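PDB 4RXU: periplasmic sugar-binding protein from Chloroflexus aurantiacus, which binds beta-D-glucopyranose between its two lobes and probably serves as the solute-binding component of an ABC-type carbohydrate transporter. Local coordinates for residues Ala140-Tyr145 and Phe273-Asp278; Ser293-Lys298 and Val341-Asp346. All blocks are in the same frame, centred on the assembly; numbering follows the deposited sequence.

Interaction 1: Ala140-Tyr145 and Phe273-Asp278. With BGC (beta-D-glucopyranose), chain C.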
ATOM      1  N   ALA A 140      -8.237   0.681  -7.781  1.00  8.86           N
ATOM      2  CA  ALA A 140      -9.124   1.147  -8.861  1.00  9.87           C
ATOM      3  C   ALA A 140      -8.384   2.140  -9.742  1.00  9.63           C
ATOM      4  O   ALA A 140      -8.447   2.037 -10.963  1.00  9.29           O
ATOM      5  CB  ALA A 140     -10.400   1.759  -8.312  1.00  9.96           C
ATOM      6  N   GLN A 141      -7.660   3.075  -9.133  1.00  7.96           N
ATOM      7  CA  GLN A 141      -6.930   4.066  -9.903  1.00  7.03           C
ATOM      8  C   GLN A 141      -5.798   3.450 -10.710  1.00  6.55           C
ATOM      9  O   GLN A 141      -5.528   3.836 -11.840  1.00  9.02           O
ATOM     10  CB  GLN A 141      -6.395   5.166  -9.009  1.00  9.86           C
ATOM     11  CG  GLN A 141      -7.472   6.128  -8.564  1.00 11.03           C
ATOM     12  CD  GLN A 141      -6.912   7.265  -7.723  1.00 11.12           C
ATOM     13  OE1 GLN A 141      -5.773   7.641  -7.879  1.00 10.67           O
ATOM     14  NE2 GLN A 141      -7.722   7.824  -6.870  1.00 10.72           N
ATOM     15  N   GLN A 142      -5.117   2.482 -10.121  1.00  8.58           N
ATOM     16  CA  GLN A 142      -4.079   1.778 -10.857  1.00  8.38           C
ATOM     17  C   GLN A 142      -4.678   1.119 -12.102  1.00  9.31           C
ATOM     18  O   GLN A 142      -4.185   1.275 -13.228  1.00 10.05           O
ATOM     19  CB  GLN A 142      -3.400   0.747  -9.963  1.00  8.41           C
ATOM     20  CG  GLN A 142      -2.569   1.358  -8.861  1.00  7.45           C
ATOM     21  CD  GLN A 142      -2.061   0.349  -7.892  1.00  9.22           C
ATOM     22  OE1 GLN A 142      -2.665  -0.695  -7.704  1.00  9.25           O
ATOM     23  NE2 GLN A 142      -0.945   0.652  -7.259  1.00 10.61           N
ATOM     24  N   ALA A 143      -5.724   0.339 -11.885  1.00  7.76           N
ATOM     25  CA  ALA A 143      -6.357  -0.347 -13.009  1.00  7.54           C
ATOM     26  C   ALA A 143      -6.951   0.607 -14.048  1.00  9.41           C
ATOM     27  O   ALA A 143      -6.850   0.368 -15.259  1.00 10.48           O
ATOM     28  CB  ALA A 143      -7.424  -1.297 -12.505  1.00  9.67           C
ATOM     29  N   GLN A 144      -7.585   1.669 -13.569  1.00  9.97           N
ATOM     30  CA  GLN A 144      -8.237   2.626 -14.453  1.00 10.20           C
ATOM     31  C   GLN A 144      -7.210   3.286 -15.387  1.00 11.44           C
ATOM     32  O   GLN A 144      -7.484   3.484 -16.561  1.00 11.58           O
ATOM     33  CB  GLN A 144      -9.037   3.661 -13.655  1.00 11.07           C
ATOM     34  CG  GLN A 144      -9.962   4.487 -14.525  1.00 14.09           C
ATOM     35  CD  GLN A 144     -11.061   3.636 -15.125  1.00 18.04           C
ATOM     36  OE1 GLN A 144     -11.815   2.992 -14.399  1.00 17.92           O
ATOM     37  NE2 GLN A 144     -11.136   3.607 -16.447  1.00 20.57           N
ATOM     38  N   TYR A 145      -6.015   3.559 -14.873  1.00  8.91           N
ATOM     39  CA  TYR A 145      -4.939   4.106 -15.694  1.00 10.88           C
ATOM     40  C   TYR A 145      -4.620   3.151 -16.853  1.00  9.30           C
ATOM     41  O   TYR A 145      -4.517   3.565 -18.007  1.00 10.60           O
ATOM     42  CB  TYR A 145      -3.669   4.404 -14.869  1.00  9.97           C
ATOM     43  CG  TYR A 145      -2.592   4.969 -15.751  1.00 11.68           C
ATOM     44  CD1 TYR A 145      -1.742   4.116 -16.456  1.00 11.91           C
ATOM     45  CD2 TYR A 145      -2.456   6.337 -15.927  1.00  9.76           C
ATOM     46  CE1 TYR A 145      -0.774   4.609 -17.313  1.00 13.22           C
ATOM     47  CE2 TYR A 145      -1.486   6.851 -16.776  1.00 14.67           C
ATOM     48  CZ  TYR A 145      -0.655   5.985 -17.458  1.00 13.84           C
ATOM     49  OH  TYR A 145       0.290   6.482 -18.303  1.00 18.04           O
ATOM     50  N   PHE A 273       3.010   0.024 -20.089  1.00 13.54           N
ATOM     51  CA  PHE A 273       2.335   0.900 -19.147  1.00 10.87           C
ATOM     52  C   PHE A 273       2.388   0.223 -17.790  1.00  9.36           C
ATOM     53  O   PHE A 273       2.045  -0.950 -17.674  1.00 12.71           O
ATOM     54  CB  PHE A 273       0.894   1.126 -19.598  1.00 11.79           C
ATOM     55  CG  PHE A 273       0.790   1.846 -20.905  1.00 13.13           C
ATOM     56  CD1 PHE A 273       0.802   1.150 -22.110  1.00 14.86           C
ATOM     57  CD2 PHE A 273       0.700   3.222 -20.927  1.00 14.71           C
ATOM     58  CE1 PHE A 273       0.715   1.827 -23.311  1.00 17.33           C
ATOM     59  CE2 PHE A 273       0.615   3.900 -22.125  1.00 19.50           C
ATOM     60  CZ  PHE A 273       0.626   3.201 -23.315  1.00 17.37           C
ATOM     61  N   VAL A 274       2.875   0.916 -16.768  1.00  9.30           N
ATOM     62  CA  VAL A 274       3.048   0.304 -15.453  1.00  8.02           C
ATOM     63  C   VAL A 274       2.607   1.262 -14.353  1.00  7.84           C
ATOM     64  O   VAL A 274       2.878   2.475 -14.380  1.00  9.22           O
ATOM     65  CB  VAL A 274       4.499  -0.162 -15.175  1.00  8.87           C
ATOM     66  CG1 VAL A 274       5.485   1.005 -15.141  1.00 11.90           C
ATOM     67  CG2 VAL A 274       4.548  -0.991 -13.899  1.00  8.89           C
ATOM     68  N   THR A 275       1.943   0.678 -13.362  1.00  9.04           N
ATOM     69  CA  THR A 275       1.352   1.396 -12.248  1.00  8.48           C
ATOM     70  C   THR A 275       2.270   1.368 -11.040  1.00  6.41           C
ATOM     71  O   THR A 275       3.332   0.777 -11.081  1.00 10.31           O
ATOM     72  CB  THR A 275      -0.022   0.795 -11.887  1.00  8.30           C
ATOM     73  OG1 THR A 275       0.140  -0.549 -11.438  1.00  9.23           O
ATOM     74  CG2 THR A 275      -0.937   0.836 -13.061  1.00  9.32           C
ATOM     75  N   GLY A 276       1.853   2.046  -9.974  1.00  7.02           N
ATOM     76  CA  GLY A 276       2.579   2.032  -8.700  1.00  7.21           C
ATOM     77  C   GLY A 276       1.831   2.806  -7.632  1.00  6.87           C
ATOM     78  O   GLY A 276       0.700   3.216  -7.827  1.00  8.32           O
ATOM     79  N   GLN A 277       2.456   2.947  -6.472  1.00  8.14           N
ATOM     80  CA  GLN A 277       1.946   3.821  -5.429  1.00  7.24           C
ATOM     81  C   GLN A 277       3.040   4.128  -4.421  1.00  7.05           C
ATOM     82  O   GLN A 277       3.991   3.367  -4.302  1.00  7.24           O
ATOM     83  CB  GLN A 277       0.757   3.210  -4.677  1.00  8.83           C
ATOM     84  CG  GLN A 277       1.118   2.053  -3.766  1.00 10.87           C
ATOM     85  CD  GLN A 277      -0.089   1.534  -3.021  1.00  8.83           C
ATOM     86  OE1 GLN A 277      -0.698   2.248  -2.220  1.00  8.64           O
ATOM     87  NE2 GLN A 277      -0.452   0.293  -3.291  1.00  9.62           N
ATOM     88  N   ASP A 278       2.837   5.260  -3.741  1.00  7.24           N
ATOM     89  CA  ASP A 278       3.620   5.776  -2.595  1.00  7.39           C
ATOM     90  C   ASP A 278       4.442   7.017  -2.976  1.00  7.72           C
ATOM     91  O   ASP A 278       4.954   7.708  -2.098  1.00  8.38           O
ATOM     92  CB  ASP A 278       4.581   4.744  -1.993  1.00  8.31           C
ATOM     93  CG  ASP A 278       3.877   3.550  -1.333  1.00  8.32           C
ATOM     94  OD1 ASP A 278       2.652   3.579  -1.078  1.00  6.86           O
ATOM     95  OD2 ASP A 278       4.608   2.583  -1.027  1.00  9.17           O
TER
HETATM   96  C2  BGC C 402       1.166   0.256   2.152  1.00 11.07           C
HETATM   97  C3  BGC C 402       1.840   0.685   0.864  1.00 13.47           C
HETATM   98  C4  BGC C 402       3.227   0.064   0.793  1.00 13.58           C
HETATM   99  C5  BGC C 402       3.169  -1.448   1.016  1.00 13.95           C
HETATM  100  C6  BGC C 402       4.531  -2.097   1.121  1.00 14.91           C
HETATM  101  C1  BGC C 402       1.115  -1.260   2.063  1.00 14.99           C
HETATM  102  O1  BGC C 402       0.316  -1.833   3.057  1.00 14.97           O
HETATM  103  O2  BGC C 402      -0.142   0.834   2.219  1.00 11.61           O
HETATM  104  O3  BGC C 402       1.913   2.107   0.857  1.00 11.14           O
HETATM  105  O4  BGC C 402       3.746   0.259  -0.537  1.00 11.98           O
HETATM  106  O5  BGC C 402       2.451  -1.747   2.198  1.00 12.53           O
HETATM  107  O6  BGC C 402       5.376  -1.416   2.051  1.00 11.95           O
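With CG anti to its carbonyl carbon (chi1 -69°) and the chain extended beyond, Gln-142 reaches off helix 135-148 to set its amide over the backbone of Gly-276. NE2 donates to Gly-276 O at 3.1 Å, almost straight at the hydrogen (173°). The acceptor lies in the plane of the Gln-142 amide, whereas the donor stands 76° out of the plane of the Gly-276 carbonyl and so is not aimed at a lone pair. NE2 is also hydrogen-bonded to Pro-251 O; with two carbonyls gripping its nitrogen, this buried amide is held against flipping. Nearer the helix, the aliphatic part of Gln-142 crosses Thr-275 at about a right angle, CB to CB 3.9 Å. Thr-275 has CG2 anti to its own carbonyl carbon, and the methyl rests against the helix backbone, 3.3 Å from Gln-142 O, while OG1 is hydrogen-bonded to Ala-250 O.

The loop gripped in this way leaves the end of strand 269-274, an outer strand of a four-stranded parallel sheet. As in other periplasmic binding proteins, the loop after such a strand carries pocket residues, and here it presents Asp-278 to the sugar. Its carboxylate is shared between two adjacent hydroxyls: OD1 accepts from glucose O3 at 2.5 Å and OD2 from glucose O4 at 2.5 Å. Between the helix and the sugar lies Gln-277, whose CB packs 4.0 Å from NE2 of Gln-142; its own amide is turned to other partners, OE1 to Lys-298 NZ and NE2 to Pro-251 O. One helical turn after Gln-142, Tyr-145 meets Phe-273 on the strand itself, the two side chains crossing at about a right angle, with Tyr-145 CE1 4.1 Å from Phe-273 CD2.

Interaction 2: Ser293-Lys298 and Val341-Asp346. With BGC (beta-D-glucopyranose), chain C.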
ATOM      1  N   SER A 293       4.779   4.731 -15.490  1.00  9.21           N
ATOM      2  CA  SER A 293       3.689   5.523 -16.072  1.00  9.60           C
ATOM      3  C   SER A 293       2.983   6.418 -15.068  1.00 11.61           C
ATOM      4  O   SER A 293       2.603   7.546 -15.357  1.00 11.20           O
ATOM      5  CB  SER A 293       2.647   4.600 -16.744  1.00 11.16           C
ATOM      6  OG  SER A 293       3.272   3.687 -17.603  1.00 11.36           O
ATOM      7  N   MET A 294       2.780   5.888 -13.875  1.00  9.29           N
ATOM      8  CA  MET A 294       2.043   6.595 -12.849  1.00 10.44           C
ATOM      9  C   MET A 294       2.360   6.059 -11.492  1.00  7.45           C
ATOM     10  O   MET A 294       2.851   4.952 -11.348  1.00  9.04           O
ATOM     11  CB  MET A 294       0.529   6.489 -13.056  1.00 10.49           C
ATOM     12  CG  MET A 294      -0.038   5.078 -12.889  1.00 11.18           C
ATOM     13  SD  MET A 294      -0.539   4.577 -11.167  1.00  4.79           S
ATOM     14  CE  MET A 294      -2.287   5.020 -11.252  1.00 11.45           C
ATOM     15  N   THR A 295       2.044   6.874 -10.492  1.00  7.13           N
ATOM     16  CA  THR A 295       2.019   6.415  -9.119  1.00  8.71           C
ATOM     17  C   THR A 295       0.775   6.995  -8.438  1.00  7.93           C
ATOM     18  O   THR A 295       0.341   8.105  -8.725  1.00 11.04           O
ATOM     19  CB  THR A 295       3.306   6.788  -8.324  1.00  8.91           C
ATOM     20  OG1 THR A 295       3.347   6.087  -7.070  1.00  8.17           O
ATOM     21  CG2 THR A 295       3.390   8.295  -8.073  1.00  8.89           C
ATOM     22  N   VAL A 296       0.217   6.232  -7.513  1.00  7.86           N
ATOM     23  CA  VAL A 296      -0.846   6.719  -6.654  1.00  9.00           C
ATOM     24  C   VAL A 296      -0.207   7.399  -5.437  1.00  8.08           C
ATOM     25  O   VAL A 296       0.506   6.772  -4.652  1.00  9.09           O
ATOM     26  CB  VAL A 296      -1.872   5.646  -6.249  1.00  9.78           C
ATOM     27  CG1 VAL A 296      -2.904   6.267  -5.329  1.00  9.59           C
ATOM     28  CG2 VAL A 296      -2.551   5.065  -7.490  1.00 10.48           C
ATOM     29  N   PHE A 297      -0.446   8.704  -5.319  1.00  8.68           N
ATOM     30  CA  PHE A 297       0.115   9.514  -4.240  1.00  7.90           C
ATOM     31  C   PHE A 297      -0.796   9.403  -3.035  1.00  6.99           C
ATOM     32  O   PHE A 297      -1.977   9.692  -3.127  1.00  9.08           O
ATOM     33  CB  PHE A 297       0.205  10.978  -4.685  1.00  9.61           C
ATOM     34  CG  PHE A 297       0.526  11.960  -3.580  1.00  8.67           C
ATOM     35  CD1 PHE A 297       1.605  11.743  -2.727  1.00  7.72           C
ATOM     36  CD2 PHE A 297      -0.246  13.100  -3.393  1.00 10.00           C
ATOM     37  CE1 PHE A 297       1.898  12.645  -1.723  1.00  9.73           C
ATOM     38  CE2 PHE A 297       0.057  14.009  -2.384  1.00  9.86           C
ATOM     39  CZ  PHE A 297       1.120  13.767  -1.547  1.00  9.46           C
ATOM     40  N   LYS A 298      -0.218   8.985  -1.914  1.00  7.80           N
ATOM     41  CA  LYS A 298      -0.897   8.859  -0.630  1.00  7.55           C
ATOM     42  C   LYS A 298      -0.187   9.799   0.345  1.00  6.62           C
ATOM     43  O   LYS A 298       0.971   9.566   0.688  1.00  8.00           O
ATOM     44  CB  LYS A 298      -0.862   7.401  -0.149  1.00  8.12           C
ATOM     45  CG  LYS A 298      -1.221   6.387  -1.238  1.00  7.86           C
ATOM     46  CD  LYS A 298      -1.635   5.020  -0.754  1.00  9.31           C
ATOM     47  CE  LYS A 298      -0.583   4.391   0.129  1.00  8.60           C
ATOM     48  NZ  LYS A 298      -0.933   2.960   0.359  1.00  7.34           N
ATOM     49  N   VAL A 341      -4.451  10.013  -4.881  1.00  9.66           N
ATOM     50  CA  VAL A 341      -4.458  10.780  -6.133  1.00  9.59           C
ATOM     51  C   VAL A 341      -3.505  10.186  -7.138  1.00  7.38           C
ATOM     52  O   VAL A 341      -2.351   9.895  -6.826  1.00 10.36           O
ATOM     53  CB  VAL A 341      -4.045  12.259  -5.856  1.00 12.80           C
ATOM     54  CG1 VAL A 341      -3.912  13.079  -7.126  1.00 15.22           C
ATOM     55  CG2 VAL A 341      -5.073  12.889  -4.947  1.00 16.29           C
ATOM     56  N   THR A 342      -3.974  10.017  -8.359  1.00  8.81           N
ATOM     57  CA  THR A 342      -3.102   9.538  -9.405  1.00  9.28           C
ATOM     58  C   THR A 342      -2.130  10.619  -9.884  1.00  9.19           C
ATOM     59  O   THR A 342      -2.528  11.720 -10.239  1.00 10.61           O
ATOM     60  CB  THR A 342      -3.896   9.025 -10.601  1.00  9.74           C
ATOM     61  OG1 THR A 342      -4.530   7.799 -10.236  1.00 11.96           O
ATOM     62  CG2 THR A 342      -2.978   8.774 -11.808  1.00 11.49           C
ATOM     63  N   VAL A 343      -0.856  10.248  -9.896  1.00  8.91           N
ATOM     64  CA  VAL A 343       0.206  11.131 -10.354  1.00  9.13           C
ATOM     65  C   VAL A 343       0.896  10.564 -11.586  1.00  8.98           C
ATOM     66  O   VAL A 343       1.392   9.430 -11.588  1.00 10.12           O
ATOM     67  CB  VAL A 343       1.198  11.441  -9.228  1.00 11.44           C
ATOM     68  CG1 VAL A 343       2.369  12.251  -9.774  1.00 10.78           C
ATOM     69  CG2 VAL A 343       0.448  12.187  -8.131  1.00 13.74           C
ATOM     70  N   THR A 344       0.944  11.405 -12.612  1.00  9.80           N
ATOM     71  CA  THR A 344       1.642  11.117 -13.843  1.00 11.29           C
ATOM     72  C   THR A 344       2.525  12.322 -14.135  1.00 12.21           C
ATOM     73  O   THR A 344       2.557  13.270 -13.365  1.00 11.36           O
ATOM     74  CB  THR A 344       0.642  10.974 -14.995  1.00 12.52           C
ATOM     75  OG1 THR A 344      -0.021  12.236 -15.227  1.00 14.70           O
ATOM     76  CG2 THR A 344      -0.377   9.916 -14.662  1.00 13.30           C
ATOM     77  N   ARG A 345       3.218  12.300 -15.261  1.00 12.66           N
ATOM     78  CA  ARG A 345       3.983  13.486 -15.684  1.00 17.35           C
ATOM     79  C   ARG A 345       3.162  14.773 -15.728  1.00 16.17           C
ATOM     80  O   ARG A 345       3.674  15.865 -15.468  1.00 23.44           O
ATOM     81  CB  ARG A 345       4.524  13.276 -17.062  1.00 17.67           C
ATOM     82  CG  ARG A 345       5.692  12.356 -17.097  1.00 19.03           C
ATOM     83  CD  ARG A 345       5.901  11.960 -18.536  1.00 30.26           C
ATOM     84  NE  ARG A 345       7.295  11.697 -18.820  1.00 23.43           N
ATOM     85  CZ  ARG A 345       7.761  11.571 -20.053  1.00 53.69           C
ATOM     86  NH1 ARG A 345       6.929  11.690 -21.072  1.00 32.63           N
ATOM     87  NH2 ARG A 345       9.045  11.323 -20.262  1.00 28.32           N
ATOM     88  N   ASP A 346       1.893  14.647 -16.092  1.00 18.70           N
ATOM     89  CA  ASP A 346       1.043  15.829 -16.304  1.00 22.82           C
ATOM     90  C   ASP A 346       0.794  16.628 -15.006  1.00 17.58           C
ATOM     91  O   ASP A 346       0.609  17.834 -15.066  1.00 20.26           O
ATOM     92  CB  ASP A 346      -0.275  15.415 -16.976  1.00 27.88           C
ATOM     93  CG  ASP A 346      -0.050  14.696 -18.321  1.00 54.23           C
ATOM     94  OD1 ASP A 346       0.909  15.054 -19.052  1.00 51.43           O
ATOM     95  OD2 ASP A 346      -0.815  13.755 -18.635  1.00 49.24           O
TER
HETATM   96  C2  BGC C 402       1.166   0.256   2.152  1.00 11.07           C
HETATM   97  C3  BGC C 402       1.840   0.685   0.864  1.00 13.47           C
HETATM   98  C4  BGC C 402       3.227   0.064   0.793  1.00 13.58           C
HETATM   99  C5  BGC C 402       3.169  -1.448   1.016  1.00 13.95           C
HETATM  100  C6  BGC C 402       4.531  -2.097   1.121  1.00 14.91           C
HETATM  101  C1  BGC C 402       1.115  -1.260   2.063  1.00 14.99           C
HETATM  102  O1  BGC C 402       0.316  -1.833   3.057  1.00 14.97           O
HETATM  103  O2  BGC C 402      -0.142   0.834   2.219  1.00 11.61           O
HETATM  104  O3  BGC C 402       1.913   2.107   0.857  1.00 11.14           O
HETATM  105  O4  BGC C 402       3.746   0.259  -0.537  1.00 11.98           O
HETATM  106  O5  BGC C 402       2.451  -1.747   2.198  1.00 12.53           O
HETATM  107  O6  BGC C 402       5.376  -1.416   2.051  1.00 11.95           O
HETATM  108  O   HOH W   1       3.479   9.717 -16.791  1.00 16.41           O
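Thr-295 and Val-343 exchange two backbone hydrogen bonds (Thr-295 N to Val-343 O 2.9 Å, Val-343 N to Thr-295 O 2.7 Å), as do Phe-297 and Val-341, so strands 295-298 and 332-343 run antiparallel, with Val-296 and Thr-342 the non-hydrogen-bonded pair between them. On the face that holds Val-343 and Phe-297, the CG2 methyl of Val-343 packs 3.7 Å from Phe-297 CB, and the Phe-297 ring turns outward to meet Tyr-357 edge-to-face. Met-294 folds back along its chain (chi2 88°) and brings its CE methyl across Thr-342, 3.7 Å from OG1, which is hydrogen-bonded to Gln-141. Beyond the ladder, Thr-344 sets CG2 3.9 Å from Met-294 CB while OG1 accepts from Asp-346 N, an ST turn. A glycine in place of Thr-344 would probably leave Asp-346 N without that acceptor and open a gap beside Met-294. One water bridges Ser-293 O and Arg-345 N. At the other end, Lys-298 NZ donates to glucose O2 at 2.9 Å and O3 at 3.0 Å, so the end of strand 295-298 reaches the sugar between the lobes, consistent with the interlobe hinge of periplasmic sugar-binding proteins.

Overall arrangement
From the N terminus, helix 135-148 comes first; interaction 1 closes a loop of 127 residues when strand 269-274 and its following loop return to that helix. Interaction 2 opens later, at 293-298, and closes a shorter loop of 42 residues, including helix 300-315, where strand 332-343 comes back. The two loops follow in series, neither enclosing nor crossing the other. In space they meet, with centres about 8 Å apart: Phe-273 CA packs 3.3 Å from Ser-293 OG. Interaction 1 ties helix 135-148 to the edge of the parallel sheet, interaction 2 pairs two strands of the mixed sheet, and contacts between them join the two; each brings one residue to the same glucose.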